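Side-chain contacts in mannosylglycerate hydrolase MGH1-like glycoside hydrolase domain-containing protein (Thermus thermophilus HB8, PDB 4WVA), which hydrolyses mannosylglycerate, a solute that thermophiles make under osmotic stress, to mannose and glycerate, and also splits glucosylglycerate: residues A[26-31]-A[391-396]; A[37-42]-A[407-412]; A[187-192]-A[196-201]. One frame throughout, in Å; residues are numbered along the deposited sequence.

Contact 1. Residues A[26-31]-A[391-396]; sequences GLYPYQ and FREYYD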
loop_
_atom_site.group_PDB
_atom_site.type_symbol
_atom_site.label_atom_id
_atom_site.label_comp_id
_atom_site.label_asym_id
_atom_site.label_seq_id
_atom_site.Cartn_x
_atom_site.Cartn_y
_atom_site.Cartn_z
ATOM N N GLY A 26 -29.302 -30.207 15.261
ATOM C CA GLY A 26 -29.074 -31.572 14.786
ATOM C C GLY A 26 -27.821 -31.710 13.948
ATOM O O GLY A 26 -26.902 -32.468 14.302
ATOM N N LEU A 27 -27.785 -30.981 12.831
ATOM C CA LEU A 27 -26.694 -31.053 11.852
ATOM C C LEU A 27 -25.342 -30.616 12.432
ATOM O O LEU A 27 -24.292 -31.258 12.202
ATOM C CB LEU A 27 -27.066 -30.180 10.629
ATOM C CG LEU A 27 -26.022 -30.010 9.518
ATOM C CD1 LEU A 27 -25.577 -31.334 8.903
ATOM C CD2 LEU A 27 -26.564 -29.100 8.420
ATOM N N TYR A 28 -25.374 -29.511 13.170
ATOM C CA TYR A 28 -24.183 -28.921 13.752
ATOM C C TYR A 28 -24.408 -28.624 15.230
ATOM O O TYR A 28 -24.552 -27.472 15.634
ATOM C CB TYR A 28 -23.852 -27.632 13.008
ATOM C CG TYR A 28 -23.573 -27.760 11.532
ATOM C CD1 TYR A 28 -22.581 -28.600 11.046
ATOM C CD2 TYR A 28 -24.279 -26.988 10.613
ATOM C CE1 TYR A 28 -22.303 -28.686 9.699
ATOM C CE2 TYR A 28 -24.013 -27.062 9.264
ATOM C CZ TYR A 28 -23.044 -27.932 8.800
ATOM O OH TYR A 28 -22.741 -27.965 7.468
ATOM N N PRO A 29 -24.418 -29.676 16.067
ATOM C CA PRO A 29 -24.924 -29.570 17.444
ATOM C C PRO A 29 -23.857 -29.172 18.473
ATOM O O PRO A 29 -23.873 -29.623 19.632
ATOM C CB PRO A 29 -25.462 -30.986 17.684
ATOM C CG PRO A 29 -24.466 -31.835 16.964
ATOM C CD PRO A 29 -24.119 -31.072 15.701
ATOM N N TYR A 30 -22.931 -28.300 18.063
ATOM C CA TYR A 30 -21.821 -27.898 18.897
ATOM C C TYR A 30 -21.527 -26.446 18.553
ATOM O O TYR A 30 -22.307 -25.806 17.810
ATOM C CB TYR A 30 -20.560 -28.750 18.627
ATOM C CG TYR A 30 -20.714 -30.238 18.833
ATOM C CD1 TYR A 30 -20.887 -30.750 20.114
ATOM C CD2 TYR A 30 -20.645 -31.129 17.763
ATOM C CE1 TYR A 30 -21.009 -32.118 20.321
ATOM C CE2 TYR A 30 -20.769 -32.504 17.973
ATOM C CZ TYR A 30 -20.956 -32.974 19.261
ATOM O OH TYR A 30 -21.077 -34.344 19.511
ATOM N N GLN A 31 -20.447 -25.911 19.107
ATOM C CA GLN A 31 -19.994 -24.554 18.766
ATOM C C GLN A 31 -18.889 -24.574 17.703
ATOM O O GLN A 31 -17.866 -25.240 17.869
ATOM C CB GLN A 31 -19.506 -23.815 20.009
ATOM C CG GLN A 31 -18.991 -22.402 19.737
ATOM C CD GLN A 31 -18.792 -21.522 20.959
ATOM O OE1 GLN A 31 -18.979 -20.286 20.892
ATOM N NE2 GLN A 31 -18.367 -22.108 22.061
ATOM N N PHE A 391 -34.114 -19.189 6.398
ATOM C CA PHE A 391 -32.710 -19.117 6.814
ATOM C C PHE A 391 -32.070 -20.470 6.632
ATOM O O PHE A 391 -32.194 -21.346 7.475
ATOM C CB PHE A 391 -32.640 -18.617 8.245
ATOM C CG PHE A 391 -33.281 -17.262 8.418
ATOM C CD1 PHE A 391 -32.685 -16.134 7.890
ATOM C CD2 PHE A 391 -34.514 -17.127 9.048
ATOM C CE1 PHE A 391 -33.276 -14.889 8.010
ATOM C CE2 PHE A 391 -35.115 -15.884 9.177
ATOM C CZ PHE A 391 -34.497 -14.764 8.665
ATOM N N ARG A 392 -31.397 -20.611 5.501
ATOM C CA ARG A 392 -30.795 -21.859 5.077
ATOM C C ARG A 392 -29.293 -21.664 4.991
ATOM O O ARG A 392 -28.787 -20.525 4.943
ATOM C CB ARG A 392 -31.321 -22.281 3.708
ATOM C CG ARG A 392 -32.831 -22.541 3.690
ATOM C CD ARG A 392 -33.248 -23.709 4.569
ATOM N NE ARG A 392 -32.600 -24.973 4.199
ATOM C CZ ARG A 392 -33.032 -25.817 3.269
ATOM N NH1 ARG A 392 -34.127 -25.552 2.566
ATOM N NH2 ARG A 392 -32.351 -26.929 3.014
ATOM N N GLU A 393 -28.587 -22.783 4.965
ATOM C CA GLU A 393 -27.127 -22.757 4.927
ATOM C C GLU A 393 -26.608 -22.161 3.597
ATOM O O GLU A 393 -25.630 -21.398 3.591
ATOM C CB GLU A 393 -26.571 -24.153 5.195
ATOM C CG GLU A 393 -25.115 -24.197 5.623
ATOM C CD GLU A 393 -24.631 -25.607 5.951
ATOM O OE1 GLU A 393 -25.471 -26.540 5.943
ATOM O OE2 GLU A 393 -23.415 -25.789 6.239
ATOM N N TYR A 394 -27.235 -22.509 2.472
ATOM C CA TYR A 394 -26.832 -21.985 1.171
ATOM C C TYR A 394 -28.012 -22.092 0.225
ATOM O O TYR A 394 -29.051 -22.666 0.589
ATOM C CB TYR A 394 -25.582 -22.684 0.611
ATOM C CG TYR A 394 -25.515 -24.165 0.891
ATOM C CD1 TYR A 394 -25.061 -24.626 2.118
ATOM C CD2 TYR A 394 -25.900 -25.099 -0.058
ATOM C CE1 TYR A 394 -25.026 -25.964 2.408
ATOM C CE2 TYR A 394 -25.846 -26.447 0.224
ATOM C CZ TYR A 394 -25.404 -26.871 1.465
ATOM O OH TYR A 394 -25.333 -28.215 1.800
ATOM N N TYR A 395 -27.850 -21.506 -0.947
ATOM C CA TYR A 395 -28.947 -21.351 -1.892
ATOM C C TYR A 395 -28.476 -21.632 -3.295
ATOM O O TYR A 395 -27.371 -21.267 -3.672
ATOM C CB TYR A 395 -29.548 -19.944 -1.824
ATOM C CG TYR A 395 -30.024 -19.562 -0.445
ATOM C CD1 TYR A 395 -29.134 -19.065 0.504
ATOM C CD2 TYR A 395 -31.356 -19.719 -0.069
ATOM C CE1 TYR A 395 -29.553 -18.722 1.772
ATOM C CE2 TYR A 395 -31.776 -19.388 1.206
ATOM C CZ TYR A 395 -30.870 -18.898 2.128
ATOM O OH TYR A 395 -31.267 -18.559 3.402
ATOM N N ASP A 396 -29.334 -22.277 -4.084
ATOM C CA ASP A 396 -29.060 -22.503 -5.496
ATOM C C ASP A 396 -28.994 -21.136 -6.194
ATOM O O ASP A 396 -29.917 -20.331 -6.071
ATOM C CB ASP A 396 -30.167 -23.403 -6.085
ATOM C CG ASP A 396 -29.942 -23.763 -7.541
ATOM O OD1 ASP A 396 -29.727 -22.865 -8.370
ATOM O OD2 ASP A 396 -30.012 -24.967 -7.861
#
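Tyr28 and Glu393 approach from opposite directions, and the carboxylate meets the hydroxyl end of the ring at its edge. The phenol OH of Tyr28 donates to Glu393 OE2 over 2.6 Å. It arrives on the syn side of the carboxylate, 15° out of its plane. The ring lies nearly perpendicular to the carboxylate, with the planes 86° apart, and Glu393 CD sits in the ring plane. Tyr28 CE2, beside the hydroxyl on that edge, is 3.3 Å from Glu393 OE2. Glu393 sends CG anti to its backbone N (chi1 -161°) and continues extended, which carries the carboxylate straight to the tyrosine. Its other oxygen, OE1, lies 3.7 Å from Leu27 CD2 and accepts a hydrogen bond from the backbone N of Gly405. This is probably the catalytic centre of the GH63 (alpha/alpha)6-barrel, with Glu393 the likely proton acceptor and Tyr28 a likely substrate-binding residue. A Tris molecule occupies the pocket, with its amine hydrogen-bonded to Tyr28 OH. Arg198 NH1 is a further partner of that hydroxyl. The Tyr28 ring is also backed by its neighbour, as Leu27 CG stands 3.5 Å above the centre of one face. A phenylalanine in place of Tyr28 would probably leave Glu393 OE2 and Arg198 NH1 without this shared partner. Within 391-396, the backbone N of Arg392 donates to Tyr395 OH at 2.9 Å.

Contact 2. Residues A[37-42]-A[407-412]; sequences AFIALG and GFSWSA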
loop_
_atom_site.group_PDB
_atom_site.type_symbol
_atom_site.label_atom_id
_atom_site.label_comp_id
_atom_site.label_asym_id
_atom_site.label_seq_id
_atom_site.Cartn_x
_atom_site.Cartn_y
_atom_site.Cartn_z
ATOM N N ALA A 37 -18.486 -16.271 15.306
ATOM C CA ALA A 37 -18.070 -14.905 15.082
ATOM C C ALA A 37 -19.165 -14.174 14.312
ATOM O O ALA A 37 -19.568 -13.087 14.711
ATOM C CB ALA A 37 -16.754 -14.856 14.335
ATOM N N PHE A 38 -19.656 -14.771 13.230
ATOM C CA PHE A 38 -20.749 -14.122 12.459
ATOM C C PHE A 38 -22.011 -14.031 13.319
ATOM O O PHE A 38 -22.724 -13.034 13.266
ATOM C CB PHE A 38 -21.073 -14.836 11.146
ATOM C CG PHE A 38 -19.936 -14.854 10.166
ATOM C CD1 PHE A 38 -19.509 -13.681 9.543
ATOM C CD2 PHE A 38 -19.280 -16.039 9.861
ATOM C CE1 PHE A 38 -18.460 -13.700 8.650
ATOM C CE2 PHE A 38 -18.217 -16.054 8.969
ATOM C CZ PHE A 38 -17.807 -14.879 8.357
ATOM N N ILE A 39 -22.314 -15.088 14.066
ATOM C CA ILE A 39 -23.526 -15.121 14.881
ATOM C C ILE A 39 -23.541 -14.010 15.918
ATOM O O ILE A 39 -24.580 -13.405 16.143
ATOM C CB ILE A 39 -23.729 -16.516 15.515
ATOM C CG1 ILE A 39 -24.033 -17.550 14.426
ATOM C CG2 ILE A 39 -24.781 -16.483 16.626
ATOM C CD1 ILE A 39 -23.822 -18.983 14.885
ATOM N N ALA A 40 -22.393 -13.735 16.544
ATOM C CA ALA A 40 -22.280 -12.633 17.503
ATOM C C ALA A 40 -22.751 -11.292 16.941
ATOM O O ALA A 40 -23.373 -10.502 17.651
ATOM C CB ALA A 40 -20.851 -12.538 18.049
ATOM N N LEU A 41 -22.492 -11.035 15.657
ATOM C CA LEU A 41 -23.004 -9.819 15.005
ATOM C C LEU A 41 -24.528 -9.767 15.010
ATOM O O LEU A 41 -25.120 -8.689 15.203
ATOM C CB LEU A 41 -22.469 -9.708 13.577
ATOM C CG LEU A 41 -20.955 -9.494 13.441
ATOM C CD1 LEU A 41 -20.502 -9.562 11.980
ATOM C CD2 LEU A 41 -20.539 -8.180 14.085
ATOM N N GLY A 42 -25.169 -10.921 14.824
ATOM C CA GLY A 42 -26.618 -11.002 14.907
ATOM C C GLY A 42 -27.131 -10.691 16.302
ATOM O O GLY A 42 -28.114 -9.970 16.459
ATOM N N GLY A 407 -32.841 -23.658 9.355
ATOM C CA GLY A 407 -32.713 -22.740 10.480
ATOM C C GLY A 407 -31.255 -22.436 10.774
ATOM O O GLY A 407 -30.755 -22.693 11.895
ATOM N N PHE A 408 -30.551 -21.955 9.745
ATOM C CA PHE A 408 -29.107 -21.824 9.831
ATOM C C PHE A 408 -28.708 -20.477 10.432
ATOM O O PHE A 408 -29.090 -19.413 9.927
ATOM C CB PHE A 408 -28.474 -22.023 8.455
ATOM C CG PHE A 408 -26.988 -22.128 8.505
ATOM C CD1 PHE A 408 -26.349 -23.254 9.048
ATOM C CD2 PHE A 408 -26.212 -21.079 8.086
ATOM C CE1 PHE A 408 -24.970 -23.337 9.094
ATOM C CE2 PHE A 408 -24.837 -21.160 8.134
ATOM C CZ PHE A 408 -24.205 -22.284 8.629
ATOM N N SER A 409 -27.922 -20.543 11.498
ATOM C CA SER A 409 -27.689 -19.401 12.381
ATOM C C SER A 409 -27.029 -18.199 11.709
ATOM O O SER A 409 -27.522 -17.094 11.860
ATOM C CB SER A 409 -26.907 -19.825 13.620
ATOM O OG SER A 409 -27.692 -20.730 14.380
ATOM N N TRP A 410 -25.933 -18.365 10.969
ATOM C CA TRP A 410 -25.293 -17.139 10.479
ATOM C C TRP A 410 -26.118 -16.423 9.404
ATOM O O TRP A 410 -25.958 -15.212 9.187
ATOM C CB TRP A 410 -23.832 -17.301 10.063
ATOM C CG TRP A 410 -23.472 -17.915 8.757
ATOM C CD1 TRP A 410 -24.089 -17.794 7.532
ATOM C CD2 TRP A 410 -22.290 -18.690 8.529
ATOM N NE1 TRP A 410 -23.375 -18.471 6.588
ATOM C CE2 TRP A 410 -22.260 -19.030 7.177
ATOM C CE3 TRP A 410 -21.269 -19.143 9.365
ATOM C CZ2 TRP A 410 -21.253 -19.817 6.631
ATOM C CZ3 TRP A 410 -20.266 -19.907 8.834
ATOM C CH2 TRP A 410 -20.265 -20.255 7.477
ATOM N N SER A 411 -27.017 -17.155 8.770
ATOM C CA SER A 411 -27.938 -16.543 7.805
ATOM C C SER A 411 -28.894 -15.617 8.552
ATOM O O SER A 411 -29.033 -14.452 8.195
ATOM C CB SER A 411 -28.685 -17.621 7.011
ATOM O OG SER A 411 -27.773 -18.374 6.218
ATOM N N ALA A 412 -29.508 -16.131 9.612
ATOM C CA ALA A 412 -30.349 -15.317 10.487
ATOM C C ALA A 412 -29.575 -14.155 11.089
ATOM O O ALA A 412 -30.024 -13.000 11.060
ATOM C CB ALA A 412 -30.990 -16.175 11.561
#
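Trp410 packs against Phe38, and Ile39 fills in beside them against Ser409. The indole can be followed outward from its root. Trp410 CB touches Phe38 CB at 3.9 Å and has Ile39 CG1 a little farther off, at 4.4 Å. CG then stands between the backbone N and the carbonyl carbon (chi1 78°), which lays the indole alongside the phenyl group, both side chains pointing the same way. Farther out, Trp410 CE3 comes to 3.7 Å from Phe38 CD2, and the next atom, CZ3, is 4.1 Å from that same carbon. The two rings form a T-shaped pair, the edge of Phe38 toward the face of the six-membered ring of Trp410, with the planes at 71°. The opposite face of the indole is taken by Phe408 CE2, 3.3 Å above the plane and offset toward the rim. Trp410 is thus sandwiched between two phenylalanines, which should restrict its rotation. NE1 lies in the plane of the Phe408 ring, at its edge. Trp34 adds another edge-to-face neighbour.

Ile39 makes the tighter touch. Its CD1 is 3.4 Å from Ser409 CB, closer than carbons usually pack. Ser409 meets the isoleucine through this carbon, while its OG is hydrogen-bonded to Val22 O. No hydrogen bond joins the two segments, and all four touching residues are buried.

The contact joins helix 33-43 to the start of helix 409-418, the last of the chain. Such helix-to-helix packing builds the (alpha/alpha)6-barrel, and here it also borders the pocket: the Trp410 side chain comes within about 3 Å of that of Asp35, a probable substrate-binding residue, and about 5 Å of the bound Tris.

Contact 3. Residues A[187-192]-A[196-201]; sequences RRDVKH and EERPRK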
loop_
_atom_site.group_PDB
_atom_site.type_symbol
_atom_site.label_atom_id
_atom_site.label_comp_id
_atom_site.label_asym_id
_atom_site.label_seq_id
_atom_site.Cartn_x
_atom_site.Cartn_y
_atom_site.Cartn_z
ATOM N N ARG A 187 -21.351 -41.813 8.499
ATOM C CA ARG A 187 -21.784 -40.420 8.260
ATOM C C ARG A 187 -23.049 -40.113 9.065
ATOM O O ARG A 187 -23.939 -40.956 9.159
ATOM C CB ARG A 187 -22.105 -40.169 6.781
ATOM C CG ARG A 187 -20.949 -40.305 5.783
ATOM C CD ARG A 187 -20.112 -39.035 5.656
ATOM N NE ARG A 187 -20.833 -37.931 5.017
ATOM C CZ ARG A 187 -20.822 -37.619 3.721
ATOM N NH1 ARG A 187 -20.130 -38.324 2.834
ATOM N NH2 ARG A 187 -21.515 -36.572 3.302
ATOM N N ARG A 188 -23.127 -38.907 9.633
ATOM C CA ARG A 188 -24.313 -38.456 10.362
ATOM C C ARG A 188 -24.955 -37.201 9.745
ATOM O O ARG A 188 -26.093 -36.892 10.067
ATOM C CB ARG A 188 -24.002 -38.171 11.836
ATOM C CG ARG A 188 -23.319 -39.295 12.616
ATOM C CD ARG A 188 -24.234 -40.474 12.916
ATOM N NE ARG A 188 -25.216 -40.284 14.003
ATOM C CZ ARG A 188 -25.023 -40.548 15.305
ATOM N NH1 ARG A 188 -23.850 -40.971 15.766
ATOM N NH2 ARG A 188 -26.026 -40.372 16.175
ATOM N N ASP A 189 -24.227 -36.486 8.881
ATOM C CA ASP A 189 -24.754 -35.267 8.236
ATOM C C ASP A 189 -25.944 -35.553 7.340
ATOM O O ASP A 189 -26.842 -34.724 7.180
ATOM C CB ASP A 189 -23.656 -34.503 7.463
ATOM C CG ASP A 189 -22.916 -35.360 6.442
ATOM O OD1 ASP A 189 -22.420 -36.459 6.818
ATOM O OD2 ASP A 189 -22.766 -34.936 5.269
ATOM N N VAL A 190 -25.954 -36.770 6.790
ATOM C CA VAL A 190 -27.001 -37.221 5.892
ATOM C C VAL A 190 -28.345 -37.487 6.590
ATOM O O VAL A 190 -29.336 -37.731 5.914
ATOM C CB VAL A 190 -26.537 -38.480 5.124
ATOM C CG1 VAL A 190 -25.376 -38.131 4.207
ATOM C CG2 VAL A 190 -26.148 -39.593 6.077
ATOM N N LYS A 191 -28.387 -37.433 7.918
ATOM C CA LYS A 191 -29.674 -37.442 8.663
ATOM C C LYS A 191 -30.430 -36.135 8.424
ATOM O O LYS A 191 -31.656 -36.098 8.434
ATOM C CB LYS A 191 -29.437 -37.616 10.171
ATOM C CG LYS A 191 -30.680 -37.495 11.056
ATOM C CD LYS A 191 -30.468 -38.141 12.432
ATOM C CE LYS A 191 -31.454 -37.649 13.492
ATOM N NZ LYS A 191 -32.866 -37.562 13.056
ATOM N N HIS A 192 -29.674 -35.062 8.200
ATOM C CA HIS A 192 -30.225 -33.707 8.145
ATOM C C HIS A 192 -30.271 -33.051 6.778
ATOM O O HIS A 192 -31.057 -32.133 6.569
ATOM C CB HIS A 192 -29.401 -32.816 9.062
ATOM C CG HIS A 192 -29.060 -33.460 10.355
ATOM N ND1 HIS A 192 -29.958 -33.573 11.393
ATOM C CD2 HIS A 192 -27.921 -34.056 10.774
ATOM C CE1 HIS A 192 -29.380 -34.202 12.397
ATOM N NE2 HIS A 192 -28.150 -34.505 12.045
ATOM N N GLU A 196 -26.913 -35.121 -1.976
ATOM C CA GLU A 196 -26.628 -34.353 -3.190
ATOM C C GLU A 196 -26.168 -32.920 -2.864
ATOM O O GLU A 196 -25.582 -32.249 -3.712
ATOM C CB GLU A 196 -27.840 -34.304 -4.123
ATOM C CG GLU A 196 -28.187 -35.640 -4.774
ATOM C CD GLU A 196 -29.350 -35.542 -5.756
ATOM O OE1 GLU A 196 -29.444 -34.533 -6.490
ATOM O OE2 GLU A 196 -30.177 -36.484 -5.804
ATOM N N GLU A 197 -26.434 -32.473 -1.630
ATOM C CA GLU A 197 -26.083 -31.115 -1.202
ATOM C C GLU A 197 -24.848 -31.102 -0.310
ATOM O O GLU A 197 -24.440 -30.044 0.182
ATOM C CB GLU A 197 -27.276 -30.496 -0.461
ATOM C CG GLU A 197 -28.472 -30.265 -1.369
ATOM C CD GLU A 197 -29.749 -29.920 -0.624
ATOM O OE1 GLU A 197 -29.705 -29.559 0.557
ATOM O OE2 GLU A 197 -30.824 -29.988 -1.262
ATOM N N ARG A 198 -24.234 -32.261 -0.121
ATOM C CA ARG A 198 -23.110 -32.448 0.797
ATOM C C ARG A 198 -21.846 -32.954 0.093
ATOM O O ARG A 198 -21.907 -33.406 -1.058
ATOM C CB ARG A 198 -23.515 -33.467 1.865
ATOM C CG ARG A 198 -24.641 -32.995 2.776
ATOM C CD ARG A 198 -24.210 -31.853 3.706
ATOM N NE ARG A 198 -23.113 -32.248 4.597
ATOM C CZ ARG A 198 -22.499 -31.424 5.449
ATOM N NH1 ARG A 198 -22.886 -30.156 5.525
ATOM N NH2 ARG A 198 -21.503 -31.869 6.220
ATOM N N PRO A 199 -20.691 -32.893 0.791
ATOM C CA PRO A 199 -19.498 -33.519 0.216
ATOM C C PRO A 199 -19.750 -34.994 -0.056
ATOM O O PRO A 199 -20.542 -35.621 0.648
ATOM C CB PRO A 199 -18.442 -33.369 1.319
ATOM C CG PRO A 199 -18.911 -32.218 2.145
ATOM C CD PRO A 199 -20.413 -32.330 2.128
ATOM N N ARG A 200 -19.089 -35.510 -1.082
ATOM C CA ARG A 200 -19.232 -36.917 -1.461
ATOM C C ARG A 200 -18.444 -37.853 -0.566
ATOM O O ARG A 200 -17.637 -37.435 0.257
ATOM C CB ARG A 200 -18.785 -37.095 -2.896
ATOM C CG ARG A 200 -19.642 -36.345 -3.880
ATOM C CD ARG A 200 -19.148 -36.580 -5.285
ATOM N NE ARG A 200 -19.701 -35.620 -6.241
ATOM C CZ ARG A 200 -20.553 -35.904 -7.222
ATOM N NH1 ARG A 200 -20.980 -37.147 -7.422
ATOM N NH2 ARG A 200 -20.967 -34.936 -8.035
ATOM N N LYS A 201 -18.669 -39.153 -0.739
ATOM C CA LYS A 201 -17.903 -40.140 0.003
ATOM C C LYS A 201 -16.385 -39.955 -0.141
ATOM O O LYS A 201 -15.638 -40.094 0.825
ATOM C CB LYS A 201 -18.282 -41.552 -0.468
ATOM C CG LYS A 201 -17.409 -42.632 0.147
ATOM C CD LYS A 201 -17.874 -44.021 -0.267
ATOM C CE LYS A 201 -17.071 -45.105 0.437
ATOM N NZ LYS A 201 -15.627 -45.064 0.077
#
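Asp189 is held between two arginines, Arg198 across the contact and Arg187 from its own segment. Arg187 grips it side-on: NE reaches Asp189 OD1 and NH2 reaches OD2, each at 2.8 Å and nearly straight. Both bonds use syn lone pairs and lie close to the guanidinium plane. Arg198 NE comes to Asp189 OD2 on the anti side, also at 2.8 Å, with the carboxylate and guanidinium planes 61° apart. Asp189 OD2 therefore accepts two bonds. The Arg187 chain, bent at chi2 and chi3, folds back so that NH2 can also donate to Pro199 O at 3.0 Å, at an N-H...O angle of 151°.

Beyond this salt-bridge network, where Asp189 and Arg198 are buried, the contact slackens. Arg187 NH1 gets no nearer to Arg200 O than 3.7 Å. The exposed side chains of Arg200 and Lys201 turn elsewhere, to salt bridges with Glu345 and Asp205.

One carboxylate thus serves two guanidinium groups, which would be expected to offset part of their positive charge. Arg198 probably binds substrate, and its NH1 and NH2 bond to the hydroxyls of Tyr28 and Tyr204. With NE tied to Asp189, the guanidinium is probably held in orientation at the pocket, which would make Asp189, itself gripped by Arg187, a second-shell residue.

In the fold
Contact 1 lies between the other two and touches both. Its centre is about 10 Å from that of contact 2 and about 12 Å from that of contact 3. Contacts 2 and 3 do not touch, with nearest atoms about 8 Å apart. Two probable hydrogen bonds tie 391-396 to 407-412: Arg392 O to Ser411 OG at 2.7 Å and Phe391 O to Phe408 N at 2.9 Å. Toward contact 3, Tyr28 OH lies 2.9 Å from Arg198 NH1, and Tyr394 OH lies 2.6 Å from Glu197 O. All three contacts approach the Tris pocket: Glu393 to about 3 Å, Trp410 and Arg198 to about 5 Å, between nearest side-chain and ligand atoms.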